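PDB 4M8R: hypothetical protein from Bacteroides caccae, which is of unknown function but pairs an N-terminal Ig-like domain with a WD40-like, beta-propeller-type domain. Local coordinates for residues Ser396-Trp400 against Asn401-Trp405. Residues are numbered along the deposited sequence; the frame is centred on the assembly and turned at random.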
ATOM      1  N   SER A 396       1.859  -4.759 -34.108  1.00 63.41           N
ATOM      2  CA  SER A 396       0.776  -5.619 -33.635  1.00 65.12           C
ATOM      3  C   SER A 396       0.956  -6.091 -32.195  1.00 61.86           C
ATOM      4  O   SER A 396       2.071  -6.371 -31.755  1.00 60.27           O
ATOM      5  CB  SER A 396       0.643  -6.828 -34.559  1.00 69.58           C
ATOM      6  OG  SER A 396      -0.671  -7.354 -34.511  1.00 74.49           O
ATOM      7  N   ASP A 397      -0.159  -6.169 -31.472  1.00 62.83           N
ATOM      8  CA  ASP A 397      -0.182  -6.670 -30.095  1.00 62.10           C
ATOM      9  C   ASP A 397      -0.597  -8.136 -30.074  1.00 61.60           C
ATOM     10  O   ASP A 397      -1.528  -8.524 -30.777  1.00 65.02           O
ATOM     11  CB  ASP A 397      -1.185  -5.881 -29.236  1.00 63.61           C
ATOM     12  CG  ASP A 397      -0.604  -4.607 -28.646  1.00 62.71           C
ATOM     13  OD1 ASP A 397       0.598  -4.310 -28.842  1.00 62.01           O
ATOM     14  OD2 ASP A 397      -1.369  -3.895 -27.969  1.00 64.43           O
ATOM     15  N   PHE A 398       0.087  -8.940 -29.267  1.00 58.55           N
ATOM     16  CA  PHE A 398      -0.363 -10.298 -28.977  1.00 59.19           C
ATOM     17  C   PHE A 398      -0.872 -10.362 -27.542  1.00 58.11           C
ATOM     18  O   PHE A 398      -0.160  -9.977 -26.616  1.00 54.62           O
ATOM     19  CB  PHE A 398       0.772 -11.299 -29.153  1.00 58.75           C
ATOM     20  CG  PHE A 398       0.329 -12.728 -29.029  1.00 60.81           C
ATOM     21  CD1 PHE A 398      -0.350 -13.347 -30.070  1.00 63.76           C
ATOM     22  CD2 PHE A 398       0.580 -13.451 -27.872  1.00 59.89           C
ATOM     23  CE1 PHE A 398      -0.761 -14.665 -29.962  1.00 65.94           C
ATOM     24  CE2 PHE A 398       0.171 -14.768 -27.756  1.00 61.91           C
ATOM     25  CZ  PHE A 398      -0.498 -15.378 -28.803  1.00 65.42           C
ATOM     26  N   ASP A 399      -2.097 -10.849 -27.367  1.00 59.85           N
ATOM     27  CA  ASP A 399      -2.706 -10.972 -26.047  1.00 60.60           C
ATOM     28  C   ASP A 399      -2.614 -12.425 -25.590  1.00 62.29           C
ATOM     29  O   ASP A 399      -3.212 -13.314 -26.200  1.00 65.34           O
ATOM     30  CB  ASP A 399      -4.165 -10.502 -26.083  1.00 62.44           C
ATOM     31  CG  ASP A 399      -4.865 -10.660 -24.746  1.00 64.19           C
ATOM     32  OD1 ASP A 399      -4.485  -9.964 -23.786  1.00 63.24           O
ATOM     33  OD2 ASP A 399      -5.798 -11.482 -24.649  1.00 68.25           O
ATOM     34  N   TRP A 400      -1.862 -12.659 -24.520  1.00 61.55           N
ATOM     35  CA  TRP A 400      -1.639 -14.008 -24.012  1.00 64.76           C
ATOM     36  C   TRP A 400      -2.934 -14.776 -23.733  1.00 71.11           C
ATOM     37  O   TRP A 400      -3.020 -15.973 -24.010  1.00 72.42           O
ATOM     38  CB  TRP A 400      -0.798 -13.972 -22.732  1.00 63.48           C
ATOM     39  CG  TRP A 400      -0.608 -15.331 -22.178  1.00 66.80           C
ATOM     40  CD1 TRP A 400      -1.338 -15.928 -21.193  1.00 70.00           C
ATOM     41  CD2 TRP A 400       0.343 -16.301 -22.618  1.00 68.25           C
ATOM     42  NE1 TRP A 400      -0.886 -17.206 -20.977  1.00 72.98           N
ATOM     43  CE2 TRP A 400       0.146 -17.461 -21.840  1.00 71.34           C
ATOM     44  CE3 TRP A 400       1.351 -16.298 -23.588  1.00 68.02           C
ATOM     45  CZ2 TRP A 400       0.919 -18.607 -22.000  1.00 73.31           C
ATOM     46  CZ3 TRP A 400       2.120 -17.439 -23.748  1.00 69.85           C
ATOM     47  CH2 TRP A 400       1.898 -18.578 -22.958  1.00 72.24           C
ATOM     48  N   ASN A 401      -3.932 -14.090 -23.183  1.00 75.62           N
ATOM     49  CA  ASN A 401      -5.151 -14.755 -22.715  1.00 82.22           C
ATOM     50  C   ASN A 401      -6.091 -15.168 -23.847  1.00 85.00           C
ATOM     51  O   ASN A 401      -6.772 -16.185 -23.738  1.00 88.79           O
ATOM     52  CB  ASN A 401      -5.886 -13.884 -21.689  1.00 85.03           C
ATOM     53  CG  ASN A 401      -5.068 -13.660 -20.421  1.00 85.70           C
ATOM     54  OD1 ASN A 401      -5.287 -14.323 -19.408  1.00 91.49           O
ATOM     55  ND2 ASN A 401      -4.115 -12.731 -20.477  1.00 79.94           N
ATOM     56  N   SER A 402      -6.114 -14.392 -24.929  1.00 84.15           N
ATOM     57  CA  SER A 402      -6.920 -14.723 -26.110  1.00 86.94           C
ATOM     58  C   SER A 402      -6.101 -15.379 -27.231  1.00 85.30           C
ATOM     59  O   SER A 402      -6.670 -15.862 -28.208  1.00 87.49           O
ATOM     60  CB  SER A 402      -7.603 -13.466 -26.651  1.00 87.60           C
ATOM     61  OG  SER A 402      -6.649 -12.550 -27.156  1.00 86.70           O
ATOM     62  N   LYS A 403      -4.776 -15.379 -27.093  1.00 82.35           N
ATOM     63  CA  LYS A 403      -3.866 -15.945 -28.101  1.00 81.60           C
ATOM     64  C   LYS A 403      -4.065 -15.346 -29.496  1.00 79.41           C
ATOM     65  O   LYS A 403      -3.821 -16.017 -30.498  1.00 79.51           O
ATOM     66  CB  LYS A 403      -4.011 -17.469 -28.182  1.00 85.56           C
ATOM     67  CG  LYS A 403      -3.862 -18.200 -26.860  1.00 87.69           C
ATOM     68  CD  LYS A 403      -2.423 -18.209 -26.382  1.00 86.98           C
ATOM     69  CE  LYS A 403      -2.307 -19.011 -25.099  1.00 90.17           C
ATOM     70  NZ  LYS A 403      -0.896 -19.123 -24.661  1.00 88.82           N
ATOM     71  N   GLU A 404      -4.489 -14.088 -29.557  1.00 78.29           N
ATOM     72  CA  GLU A 404      -4.776 -13.429 -30.829  1.00 80.58           C
ATOM     73  C   GLU A 404      -3.923 -12.178 -31.025  1.00 75.12           C
ATOM     74  O   GLU A 404      -3.629 -11.457 -30.068  1.00 72.17           O
ATOM     75  CB  GLU A 404      -6.258 -13.059 -30.907  1.00 86.41           C
ATOM     76  CG  GLU A 404      -7.165 -14.217 -31.292  1.00 93.26           C
ATOM     77  CD  GLU A 404      -8.638 -13.881 -31.145  1.00 98.95           C
ATOM     78  OE1 GLU A 404      -8.993 -13.106 -30.232  1.00 98.01           O
ATOM     79  OE2 GLU A 404      -9.443 -14.398 -31.947  1.00105.58           O
ATOM     80  N   TRP A 405      -3.533 -11.935 -32.275  1.00 72.80           N
ATOM     81  CA  TRP A 405      -2.872 -10.697 -32.656  1.00 69.19           C
ATOM     82  C   TRP A 405      -3.923  -9.638 -32.945  1.00 72.52           C
ATOM     83  O   TRP A 405      -5.063  -9.957 -33.292  1.00 74.49           O
ATOM     84  CB  TRP A 405      -2.019 -10.892 -33.904  1.00 68.33           C
ATOM     85  CG  TRP A 405      -0.906 -11.836 -33.714  1.00 66.56           C
ATOM     86  CD1 TRP A 405      -0.910 -13.170 -33.980  1.00 68.15           C
ATOM     87  CD2 TRP A 405       0.395 -11.529 -33.209  1.00 63.71           C
ATOM     88  NE1 TRP A 405       0.310 -13.717 -33.674  1.00 66.85           N
ATOM     89  CE2 TRP A 405       1.130 -12.729 -33.197  1.00 63.92           C
ATOM     90  CE3 TRP A 405       1.010 -10.353 -32.765  1.00 61.95           C
ATOM     91  CZ2 TRP A 405       2.453 -12.790 -32.758  1.00 62.56           C
ATOM     92  CZ3 TRP A 405       2.324 -10.411 -32.327  1.00 60.18           C
ATOM     93  CH2 TRP A 405       3.032 -11.623 -32.327  1.00 60.59           C
TER
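Phe398 turns a ring edge onto one face of the Trp405 indole. Its CD1 lies over the centre of the indole, 3.5 Å from Trp405 CE2, and the phenyl plane stands at 55° to the five-membered ring in an edge-to-face pair. The Phe398 CB sits over the six-membered ring of the same indole as a CH-pi donor, 3.7 Å from its centroid. The two residues are an antiparallel non-hydrogen-bonded pair, with both side chains on one face of the sheet. There Phe361 meets Phe398, while Phe386 and Phe343 meet Trp405. The contact is a beta hairpin, strands 394-399 and 404-407, at one side of a four-stranded antiparallel sheet, consistent with a blade of the WD40-like domain. A serine in place of Trp405 would probably leave the Phe398 edge without its aromatic face and open a gap beside Phe386. At the turn, Asp399 has CG anti to its backbone N (chi1 178°). This places Asp399 OD2 to accept from both Ser402 OG and Ser402 N, each at 2.9 Å. The hydroxyl meets the anti lone pair of OD2, whereas the amide comes from above the carboxylate plane. Lys403, in a left-handed backbone conformation, bends at chi2 (-72°) and runs alongside Trp400. Its NZ reaches one indole face in a cation-pi contact, 3.2 Å from the centroid of the six-membered ring of Trp400. Phe361 and Phe309 also meet Trp400, each edge-to-face.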